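Local coordinates for chitin oligosaccharide binding protein NagB2 (Paenibacillus sp. FPU-7, PDB 7EHU) that binds chitin oligosaccharides, the di- and trisaccharides of N-acetylglucosamine, and probably delivers them to an ABC transporter for uptake, at residues Gly88-Gly98 and Ser315-Leu324; Leu203-Ala212 and Ala231-Leu242. One frame throughout, in Å; residues are numbered along the deposited sequence.

Contact 1 pairs strand 93-97 with the end of strand 309-320. Contact 2 packs helix 197-212 against helix 230-244. Both helices of contact 2 fall in the chain between the two strands of contact 1. Their centres lie about 33 Å apart, on opposite sides of the chain's centre, and their nearest atoms stay about 10 Å apart. They share no helix or strand. The family fold has two lobes with the ligand in a cleft between them. Contact 1 reaches the bound sugar directly through Phe97, Ser315 and Asn316. Contact 2 stands further back, with the Phe208 side chain about 10 Å from a bound sugar.

Contact 1 (Gly88-Gly98 and Ser315-Leu324); sequences GKPPQIFNLFG and SNGYGFSSHL. With NAG (2-acetamido-2-deoxy-beta-D-glucopyranose), chain B; NAG (2-acetamido-2-deoxy-beta-D-glucopyranose), chain C.
The side chains of Asn95 and Asn316 cross at about a right angle and exchange two hydrogen bonds. Asn316 ND2 gives to Asn95 OD1 at 2.9 Å, and Asn95 ND2 to Asn316 OD1 at 3.0 Å. Their amide planes are 58° apart, yet each N-H points almost straight at the opposite oxygen. With chi1 at -173°, Asn316 turns CG away from its own N and brings ND2 over one face of the Phe97 ring, toward its rim, 3.2 Å from Phe97 CE1. Asn316 OD1 has two donors, Asn95 ND2 and, at 2.9 Å, N2 of the chain B NAG, which is likely to fix its rotation. Ser315 OG bonds O6 of the chain C NAG at 2.7 Å. Phe97 brings its ring edge to the sugars and meets Arg77 in a cation-pi contact. Ile93 and Phe320 lie side by side, Ile93 CG1 at the edge of the Phe320 ring. The Phe94 ring lies with one face over Gly319 O. A CB on Gly319 would crowd Leu96 CD2 and the Phe94 ring. Backbone bonds join Phe94 to Gly319 and Leu96 to Gly317. This antiparallel pairing supplies part of the glycan pocket of a bacterial extracellular solute-binding protein.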
loop_
_atom_site.group_PDB
_atom_site.type_symbol
_atom_site.label_atom_id
_atom_site.label_comp_id
_atom_site.label_asym_id
_atom_site.label_seq_id
_atom_site.Cartn_x
_atom_site.Cartn_y
_atom_site.Cartn_z
ATOM N N GLY A 88 11.420 -22.665 -2.949
ATOM C CA GLY A 88 12.405 -22.320 -3.957
ATOM C C GLY A 88 11.884 -22.342 -5.373
ATOM O O GLY A 88 12.673 -22.471 -6.313
ATOM N N LYS A 89 10.576 -22.157 -5.550
ATOM C CA LYS A 89 9.917 -22.260 -6.854
ATOM C C LYS A 89 8.960 -21.090 -7.069
ATOM O O LYS A 89 7.778 -21.283 -7.328
ATOM C CB LYS A 89 9.176 -23.599 -6.958
ATOM C CG LYS A 89 10.099 -24.817 -7.039
ATOM C CD LYS A 89 9.322 -26.104 -7.234
ATOM C CE LYS A 89 10.236 -27.257 -7.641
ATOM N NZ LYS A 89 9.541 -28.534 -7.759
ATOM N N PRO A 90 9.433 -19.851 -6.993
ATOM C CA PRO A 90 8.529 -18.732 -7.311
ATOM C C PRO A 90 8.162 -18.739 -8.783
ATOM O O PRO A 90 8.853 -19.349 -9.609
ATOM C CB PRO A 90 9.371 -17.488 -6.985
ATOM C CG PRO A 90 10.798 -17.940 -7.187
ATOM C CD PRO A 90 10.808 -19.386 -6.713
ATOM N N PRO A 91 7.106 -18.028 -9.158
ATOM C CA PRO A 91 6.871 -17.737 -10.577
ATOM C C PRO A 91 8.060 -16.984 -11.160
ATOM O O PRO A 91 8.894 -16.427 -10.447
ATOM C CB PRO A 91 5.637 -16.828 -10.535
ATOM C CG PRO A 91 5.020 -17.042 -9.213
ATOM C CD PRO A 91 6.165 -17.299 -8.287
ATOM N N GLN A 92 8.108 -16.918 -12.487
ATOM C CA GLN A 92 9.194 -16.198 -13.139
ATOM C C GLN A 92 9.110 -14.694 -12.889
ATOM O O GLN A 92 10.147 -14.032 -12.753
ATOM C CB GLN A 92 9.188 -16.489 -14.641
ATOM C CG GLN A 92 9.708 -17.867 -15.034
ATOM C CD GLN A 92 8.641 -18.930 -15.081
ATOM O OE1 GLN A 92 7.513 -18.763 -14.610
ATOM N NE2 GLN A 92 8.949 -20.001 -15.777
ATOM N N ILE A 93 7.885 -14.148 -12.853
ATOM C CA ILE A 93 7.595 -12.733 -12.642
ATOM C C ILE A 93 6.482 -12.662 -11.611
ATOM O O ILE A 93 5.514 -13.422 -11.702
ATOM C CB ILE A 93 7.107 -12.046 -13.942
ATOM C CG1 ILE A 93 8.131 -12.179 -15.069
ATOM C CG2 ILE A 93 6.791 -10.577 -13.661
ATOM C CD1 ILE A 93 7.547 -11.885 -16.452
ATOM N N PHE A 94 6.605 -11.766 -10.625
ATOM C CA PHE A 94 5.593 -11.738 -9.569
ATOM C C PHE A 94 5.515 -10.379 -8.896
ATOM O O PHE A 94 6.536 -9.731 -8.653
ATOM C CB PHE A 94 5.864 -12.809 -8.479
ATOM C CG PHE A 94 7.323 -12.933 -8.130
ATOM C CD1 PHE A 94 7.906 -12.133 -7.165
ATOM C CD2 PHE A 94 8.137 -13.826 -8.814
ATOM C CE1 PHE A 94 9.263 -12.200 -6.920
ATOM C CE2 PHE A 94 9.483 -13.914 -8.554
ATOM C CZ PHE A 94 10.044 -13.118 -7.595
ATOM N N ASN A 95 4.301 -9.997 -8.517
ATOM C CA ASN A 95 4.120 -8.825 -7.679
ATOM C C ASN A 95 4.819 -9.066 -6.337
ATOM O O ASN A 95 4.622 -10.103 -5.690
ATOM C CB ASN A 95 2.632 -8.562 -7.477
ATOM C CG ASN A 95 2.382 -7.321 -6.651
ATOM O OD1 ASN A 95 2.295 -7.370 -5.430
ATOM N ND2 ASN A 95 2.237 -6.194 -7.316
ATOM N N LEU A 96 5.641 -8.106 -5.930
ATOM C CA LEU A 96 6.570 -8.218 -4.820
ATOM C C LEU A 96 6.570 -6.920 -4.026
ATOM O O LEU A 96 6.498 -5.828 -4.602
ATOM C CB LEU A 96 7.981 -8.429 -5.376
ATOM C CG LEU A 96 9.143 -8.449 -4.391
ATOM C CD1 LEU A 96 9.081 -9.657 -3.472
ATOM C CD2 LEU A 96 10.483 -8.441 -5.149
ATOM N N PHE A 97 6.708 -7.021 -2.699
ATOM C CA PHE A 97 6.880 -5.858 -1.842
ATOM C C PHE A 97 8.342 -5.671 -1.456
ATOM O O PHE A 97 9.041 -6.636 -1.131
ATOM C CB PHE A 97 6.022 -5.962 -0.575
ATOM C CG PHE A 97 4.594 -5.589 -0.846
ATOM C CD1 PHE A 97 3.708 -6.521 -1.378
ATOM C CD2 PHE A 97 4.135 -4.281 -0.659
ATOM C CE1 PHE A 97 2.411 -6.173 -1.705
ATOM C CE2 PHE A 97 2.845 -3.920 -0.983
ATOM C CZ PHE A 97 1.974 -4.859 -1.510
ATOM N N GLY A 98 8.758 -4.407 -1.403
ATOM C CA GLY A 98 10.059 -4.033 -0.908
ATOM C C GLY A 98 10.156 -4.241 0.590
ATOM O O GLY A 98 9.193 -4.591 1.284
ATOM N N SER A 315 6.961 0.961 -2.951
ATOM C CA SER A 315 7.010 -0.290 -2.218
ATOM C C SER A 315 6.582 -1.518 -3.001
ATOM O O SER A 315 6.836 -2.625 -2.533
ATOM C CB SER A 315 6.054 -0.201 -1.021
ATOM O OG SER A 315 4.740 0.061 -1.510
ATOM N N ASN A 316 5.861 -1.379 -4.109
ATOM C CA ASN A 316 5.218 -2.527 -4.734
ATOM C C ASN A 316 5.438 -2.508 -6.232
ATOM O O ASN A 316 5.270 -1.473 -6.888
ATOM C CB ASN A 316 3.721 -2.536 -4.401
ATOM C CG ASN A 316 3.010 -3.800 -4.877
ATOM O OD1 ASN A 316 2.034 -3.733 -5.631
ATOM N ND2 ASN A 316 3.510 -4.966 -4.459
ATOM N N GLY A 317 5.834 -3.647 -6.768
ATOM C CA GLY A 317 6.042 -3.781 -8.194
ATOM C C GLY A 317 6.384 -5.203 -8.537
ATOM O O GLY A 317 5.932 -6.102 -7.835
ATOM N N TYR A 318 7.166 -5.434 -9.585
ATOM C CA TYR A 318 7.513 -6.790 -10.008
ATOM C C TYR A 318 8.940 -7.135 -9.586
ATOM O O TYR A 318 9.873 -6.327 -9.705
ATOM C CB TYR A 318 7.337 -6.940 -11.527
ATOM C CG TYR A 318 5.875 -6.941 -11.884
ATOM C CD1 TYR A 318 5.062 -8.006 -11.524
ATOM C CD2 TYR A 318 5.273 -5.855 -12.525
ATOM C CE1 TYR A 318 3.700 -7.994 -11.800
ATOM C CE2 TYR A 318 3.924 -5.842 -12.809
ATOM C CZ TYR A 318 3.146 -6.903 -12.443
ATOM O OH TYR A 318 1.789 -6.914 -12.657
ATOM N N GLY A 319 9.070 -8.370 -9.093
ATOM C CA GLY A 319 10.341 -9.043 -8.968
ATOM C C GLY A 319 10.369 -10.271 -9.868
ATOM O O GLY A 319 9.353 -10.660 -10.469
ATOM N N PHE A 320 11.549 -10.887 -9.939
ATOM C CA PHE A 320 11.843 -11.897 -10.943
ATOM C C PHE A 320 12.593 -13.049 -10.307
ATOM O O PHE A 320 13.452 -12.843 -9.451
ATOM C CB PHE A 320 12.640 -11.263 -12.101
ATOM C CG PHE A 320 11.942 -10.046 -12.638
ATOM C CD1 PHE A 320 10.947 -10.179 -13.590
ATOM C CD2 PHE A 320 12.193 -8.794 -12.101
ATOM C CE1 PHE A 320 10.232 -9.085 -14.025
ATOM C CE2 PHE A 320 11.480 -7.688 -12.533
ATOM C CZ PHE A 320 10.509 -7.829 -13.510
ATOM N N SER A 321 12.261 -14.271 -10.709
ATOM C CA SER A 321 12.970 -15.419 -10.163
ATOM C C SER A 321 14.439 -15.380 -10.574
ATOM O O SER A 321 14.774 -15.019 -11.702
ATOM C CB SER A 321 12.317 -16.705 -10.658
ATOM O OG SER A 321 13.076 -17.797 -10.185
ATOM N N SER A 322 15.318 -15.783 -9.654
ATOM C CA SER A 322 16.720 -15.962 -10.008
ATOM C C SER A 322 16.952 -17.228 -10.831
ATOM O O SER A 322 18.037 -17.396 -11.402
ATOM C CB SER A 322 17.544 -16.059 -8.735
ATOM O OG SER A 322 17.077 -17.160 -7.979
ATOM N N HIS A 323 15.950 -18.095 -10.924
ATOM C CA HIS A 323 16.081 -19.416 -11.524
ATOM C C HIS A 323 15.511 -19.418 -12.939
ATOM O O HIS A 323 14.494 -20.034 -13.238
ATOM C CB HIS A 323 15.381 -20.424 -10.632
ATOM C CG HIS A 323 15.659 -20.204 -9.180
ATOM N ND1 HIS A 323 16.930 -20.291 -8.639
ATOM C CD2 HIS A 323 14.831 -19.886 -8.155
ATOM C CE1 HIS A 323 16.861 -20.048 -7.341
ATOM N NE2 HIS A 323 15.602 -19.822 -7.019
ATOM N N LEU A 324 16.217 -18.739 -13.824
ATOM C CA LEU A 324 15.795 -18.527 -15.199
ATOM C C LEU A 324 16.875 -19.047 -16.130
ATOM O O LEU A 324 18.054 -18.728 -15.944
ATOM C CB LEU A 324 15.604 -17.031 -15.490
ATOM C CG LEU A 324 14.554 -16.290 -14.669
ATOM C CD1 LEU A 324 14.698 -14.802 -14.921
ATOM C CD2 LEU A 324 13.144 -16.748 -14.984
HETATM C C1 NAG B . -1.979 -2.046 -5.053
HETATM C C2 NAG B . -0.712 -1.378 -4.548
HETATM C C3 NAG B . -0.216 -2.046 -3.269
HETATM C C4 NAG B . -1.336 -2.218 -2.252
HETATM C C5 NAG B . -2.514 -2.902 -2.933
HETATM C C6 NAG B . -3.725 -3.080 -2.052
HETATM C C7 NAG B . 0.683 -0.426 -6.365
HETATM C C8 NAG B . 1.754 -0.729 -7.362
HETATM N N2 NAG B . 0.327 -1.442 -5.566
HETATM O O3 NAG B . 0.837 -1.247 -2.753
HETATM O O4 NAG B . -0.893 -3.072 -1.201
HETATM O O5 NAG B . -2.930 -2.096 -4.042
HETATM O O6 NAG B . -4.742 -3.809 -2.731
HETATM O O7 NAG B . 0.182 0.692 -6.276
HETATM C C1 NAG C . -0.699 -2.501 0.063
HETATM C C2 NAG C . -0.405 -3.621 1.030
HETATM C C3 NAG C . 0.007 -3.064 2.392
HETATM C C4 NAG C . 1.163 -2.082 2.234
HETATM C C5 NAG C . 0.808 -1.006 1.213
HETATM C C6 NAG C . 1.947 -0.052 0.923
HETATM C C7 NAG C . -1.486 -5.802 0.752
HETATM C C8 NAG C . -2.728 -6.616 0.993
HETATM N N2 NAG C . -1.527 -4.534 1.166
HETATM O O3 NAG C . 0.373 -4.157 3.226
HETATM O O4 NAG C . 1.468 -1.425 3.460
HETATM O O5 NAG C . 0.427 -1.631 -0.023
HETATM O O6 NAG C . 3.084 -0.728 0.406
HETATM O O7 NAG C . -0.484 -6.278 0.217
HETATM O O HOH W 1 11.495 -19.965 -10.070
HETATM O O HOH W 2 0.507 -7.195 -9.992
#

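Contact 2 (Leu203-Ala212 and Ala231-Leu242); sequences LANSLFVATA and AVLDGFKRLKDL
Helices 203-212 and 231-242 run roughly antiparallel, at 136° between their directions, and their axes come within 7.5 Å at the closest point. Phe208 CA is 4.3 Å from Gly235 CA. Gly235 permits this closeness, because a CB there would clash with Phe208 CA. Thr211 fits beside it. Its OG1 sits between the backbone N and the carbonyl carbon (chi1 56°), which aims it at the second helix, where it gives a hydrogen bond of 2.7 Å to Ala231 O. Its CG2 turns instead to the Asp234-Arg238 salt bridge, 3.6 Å from Arg238 NE. Leu207 and Thr211 are knobs into holes: Leu207 sits among Gly235, Arg238, Leu239 and Leu242, and Thr211 among Ala231, Asp234, Gly235 and Arg238. Replacing Thr211 with a valine would probably leave Ala231 O without this partner and weaken the tie between the helices. Leu207 splits its branches, CD1 going to Leu239 and CD2 lying 3.8 Å from Arg238 CB. Leu203 and Leu242 meet tip to tip. Phe208 and Phe236 point the same way, their ring planes 33° apart, with Phe208 CD2 3.6 Å from Phe236 CZ. Phe236 also packs on helices 394-408 and 414-430. Arg238 has a further partner in Trp170, through a cation-pi contact.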
loop_
_atom_site.group_PDB
_atom_site.type_symbol
_atom_site.label_atom_id
_atom_site.label_comp_id
_atom_site.label_asym_id
_atom_site.label_seq_id
_atom_site.Cartn_x
_atom_site.Cartn_y
_atom_site.Cartn_z
ATOM N N LEU A 203 -4.489 2.645 9.044
ATOM C CA LEU A 203 -4.824 3.669 10.017
ATOM C C LEU A 203 -3.993 3.525 11.275
ATOM O O LEU A 203 -3.493 4.519 11.810
ATOM C CB LEU A 203 -6.315 3.583 10.325
ATOM C CG LEU A 203 -6.861 4.637 11.282
ATOM C CD1 LEU A 203 -6.578 6.054 10.792
ATOM C CD2 LEU A 203 -8.361 4.435 11.486
ATOM N N ALA A 204 -3.832 2.293 11.756
ATOM C CA ALA A 204 -3.037 2.068 12.955
ATOM C C ALA A 204 -1.613 2.560 12.768
ATOM O O ALA A 204 -1.037 3.164 13.679
ATOM C CB ALA A 204 -3.042 0.584 13.317
ATOM N N ASN A 205 -1.025 2.298 11.597
ATOM C CA ASN A 205 0.364 2.675 11.348
ATOM C C ASN A 205 0.543 4.180 11.353
ATOM O O ASN A 205 1.449 4.691 12.026
ATOM C CB ASN A 205 0.930 1.741 10.256
ATOM C CG ASN A 205 2.344 2.027 9.744
ATOM O OD1 ASN A 205 2.652 1.826 8.563
ATOM N ND2 ASN A 205 3.143 2.709 10.561
ATOM N N SER A 206 -0.365 4.921 10.724
ATOM C CA SER A 206 -0.250 6.373 10.805
ATOM C C SER A 206 -0.511 6.892 12.213
ATOM O O SER A 206 0.097 7.887 12.609
ATOM C CB SER A 206 -1.099 7.072 9.746
ATOM O OG SER A 206 -0.461 7.018 8.483
ATOM N N LEU A 207 -1.382 6.223 12.981
ATOM C CA LEU A 207 -1.602 6.606 14.371
ATOM C C LEU A 207 -0.341 6.447 15.204
ATOM O O LEU A 207 0.053 7.372 15.915
ATOM C CB LEU A 207 -2.738 5.799 14.982
ATOM C CG LEU A 207 -4.098 6.477 14.895
ATOM C CD1 LEU A 207 -5.212 5.458 15.148
ATOM C CD2 LEU A 207 -4.187 7.607 15.892
ATOM N N PHE A 208 0.302 5.271 15.152
ATOM C CA PHE A 208 1.443 5.061 16.046
ATOM C C PHE A 208 2.691 5.808 15.589
ATOM O O PHE A 208 3.541 6.120 16.424
ATOM C CB PHE A 208 1.681 3.598 16.468
ATOM C CG PHE A 208 2.116 2.630 15.385
ATOM C CD1 PHE A 208 3.382 2.683 14.815
ATOM C CD2 PHE A 208 1.294 1.563 15.035
ATOM C CE1 PHE A 208 3.772 1.722 13.880
ATOM C CE2 PHE A 208 1.691 0.627 14.105
ATOM C CZ PHE A 208 2.916 0.713 13.536
ATOM N N VAL A 209 2.812 6.132 14.302
ATOM C CA VAL A 209 3.884 7.030 13.898
ATOM C C VAL A 209 3.566 8.447 14.360
ATOM O O VAL A 209 4.454 9.180 14.808
ATOM C CB VAL A 209 4.166 6.913 12.385
ATOM C CG1 VAL A 209 5.095 8.038 11.906
ATOM C CG2 VAL A 209 4.741 5.523 12.048
ATOM N N ALA A 210 2.291 8.841 14.300
ATOM C CA ALA A 210 1.910 10.164 14.789
ATOM C C ALA A 210 2.161 10.307 16.282
ATOM O O ALA A 210 2.513 11.397 16.748
ATOM C CB ALA A 210 0.436 10.456 14.489
ATOM N N THR A 211 1.975 9.233 17.057
ATOM C CA THR A 211 2.160 9.324 18.503
ATOM C C THR A 211 3.597 9.079 18.938
ATOM O O THR A 211 4.043 9.692 19.906
ATOM C CB THR A 211 1.241 8.346 19.243
ATOM O OG1 THR A 211 1.478 7.022 18.769
ATOM C CG2 THR A 211 -0.217 8.705 19.073
ATOM N N ALA A 212 4.333 8.192 18.263
ATOM C CA ALA A 212 5.653 7.780 18.718
ATOM C C ALA A 212 6.785 8.298 17.842
ATOM O O ALA A 212 7.937 8.279 18.279
ATOM C CB ALA A 212 5.737 6.250 18.766
ATOM N N ALA A 231 4.468 5.549 23.976
ATOM C CA ALA A 231 3.998 6.349 22.850
ATOM C C ALA A 231 3.421 5.471 21.747
ATOM O O ALA A 231 2.527 5.917 21.019
ATOM C CB ALA A 231 5.133 7.210 22.293
ATOM N N VAL A 232 3.910 4.231 21.600
ATOM C CA VAL A 232 3.307 3.309 20.636
ATOM C C VAL A 232 1.940 2.860 21.147
ATOM O O VAL A 232 0.941 2.876 20.411
ATOM C CB VAL A 232 4.236 2.110 20.359
ATOM C CG1 VAL A 232 3.543 1.091 19.444
ATOM C CG2 VAL A 232 5.553 2.572 19.739
ATOM N N LEU A 233 1.880 2.460 22.425
ATOM C CA LEU A 233 0.613 2.094 23.044
ATOM C C LEU A 233 -0.415 3.207 22.885
ATOM O O LEU A 233 -1.590 2.937 22.611
ATOM C CB LEU A 233 0.840 1.756 24.523
ATOM C CG LEU A 233 -0.420 1.580 25.365
ATOM C CD1 LEU A 233 -1.264 0.411 24.870
ATOM C CD2 LEU A 233 -0.056 1.404 26.833
ATOM N N ASP A 234 0.020 4.470 22.993
ATOM C CA ASP A 234 -0.895 5.598 22.840
ATOM C C ASP A 234 -1.615 5.539 21.492
ATOM O O ASP A 234 -2.824 5.780 21.416
ATOM C CB ASP A 234 -0.123 6.915 23.001
ATOM C CG ASP A 234 -1.012 8.147 22.884
ATOM O OD1 ASP A 234 -0.496 9.232 22.574
ATOM O OD2 ASP A 234 -2.218 8.048 23.172
ATOM N N GLY A 235 -0.894 5.187 20.423
ATOM C CA GLY A 235 -1.529 5.076 19.116
ATOM C C GLY A 235 -2.634 4.035 19.087
ATOM O O GLY A 235 -3.687 4.249 18.478
ATOM N N PHE A 236 -2.412 2.894 19.745
ATOM C CA PHE A 236 -3.428 1.850 19.774
ATOM C C PHE A 236 -4.576 2.225 20.684
ATOM O O PHE A 236 -5.721 1.857 20.405
ATOM C CB PHE A 236 -2.805 0.516 20.152
ATOM C CG PHE A 236 -1.952 -0.046 19.064
ATOM C CD1 PHE A 236 -2.526 -0.610 17.936
ATOM C CD2 PHE A 236 -0.578 0.050 19.122
ATOM C CE1 PHE A 236 -1.736 -1.105 16.902
ATOM C CE2 PHE A 236 0.203 -0.448 18.092
ATOM C CZ PHE A 236 -0.380 -1.021 16.980
ATOM N N LYS A 237 -4.296 2.971 21.759
ATOM C CA LYS A 237 -5.377 3.528 22.563
ATOM C C LYS A 237 -6.268 4.445 21.737
ATOM O O LYS A 237 -7.496 4.393 21.853
ATOM C CB LYS A 237 -4.834 4.249 23.801
ATOM C CG LYS A 237 -4.247 3.271 24.822
ATOM C CD LYS A 237 -3.810 3.900 26.139
ATOM C CE LYS A 237 -4.883 4.869 26.587
ATOM N NZ LYS A 237 -4.818 5.534 27.888
ATOM N N ARG A 238 -5.679 5.301 20.914
ATOM C CA ARG A 238 -6.489 6.173 20.073
ATOM C C ARG A 238 -7.280 5.382 19.028
ATOM O O ARG A 238 -8.432 5.722 18.735
ATOM C CB ARG A 238 -5.605 7.235 19.422
ATOM C CG ARG A 238 -5.055 8.283 20.397
ATOM C CD ARG A 238 -3.958 9.097 19.759
ATOM N NE ARG A 238 -3.176 9.864 20.723
ATOM C CZ ARG A 238 -3.289 11.155 20.972
ATOM N NH1 ARG A 238 -4.145 11.918 20.308
ATOM N NH2 ARG A 238 -2.475 11.691 21.863
ATOM N N LEU A 239 -6.668 4.358 18.425
ATOM C CA LEU A 239 -7.393 3.530 17.463
ATOM C C LEU A 239 -8.623 2.920 18.115
ATOM O O LEU A 239 -9.727 2.963 17.564
ATOM C CB LEU A 239 -6.487 2.416 16.945
ATOM C CG LEU A 239 -7.079 1.454 15.912
ATOM C CD1 LEU A 239 -7.467 2.146 14.611
ATOM C CD2 LEU A 239 -6.096 0.332 15.644
ATOM N N LYS A 240 -8.441 2.343 19.303
ATOM C CA LYS A 240 -9.564 1.782 20.039
ATOM C C LYS A 240 -10.609 2.848 20.349
ATOM O O LYS A 240 -11.811 2.601 20.200
ATOM C CB LYS A 240 -9.029 1.116 21.310
ATOM C CG LYS A 240 -10.053 0.425 22.188
ATOM C CD LYS A 240 -10.878 -0.598 21.429
ATOM C CE LYS A 240 -11.852 -1.324 22.348
ATOM N NZ LYS A 240 -12.646 -2.318 21.586
ATOM N N ASP A 241 -10.176 4.056 20.729
ATOM C CA ASP A 241 -11.141 5.103 21.055
ATOM C C ASP A 241 -11.963 5.508 19.832
ATOM O O ASP A 241 -13.153 5.803 19.959
ATOM C CB ASP A 241 -10.449 6.323 21.682
ATOM C CG ASP A 241 -11.432 7.235 22.423
ATOM O OD1 ASP A 241 -12.040 6.775 23.425
ATOM O OD2 ASP A 241 -11.607 8.404 22.008
ATOM N N LEU A 242 -11.369 5.492 18.639
ATOM C CA LEU A 242 -12.140 5.809 17.443
ATOM C C LEU A 242 -13.272 4.810 17.237
ATOM O O LEU A 242 -14.354 5.174 16.764
ATOM C CB LEU A 242 -11.232 5.774 16.218
ATOM C CG LEU A 242 -10.178 6.869 16.077
ATOM C CD1 LEU A 242 -9.302 6.580 14.877
ATOM C CD2 LEU A 242 -10.807 8.248 15.955
#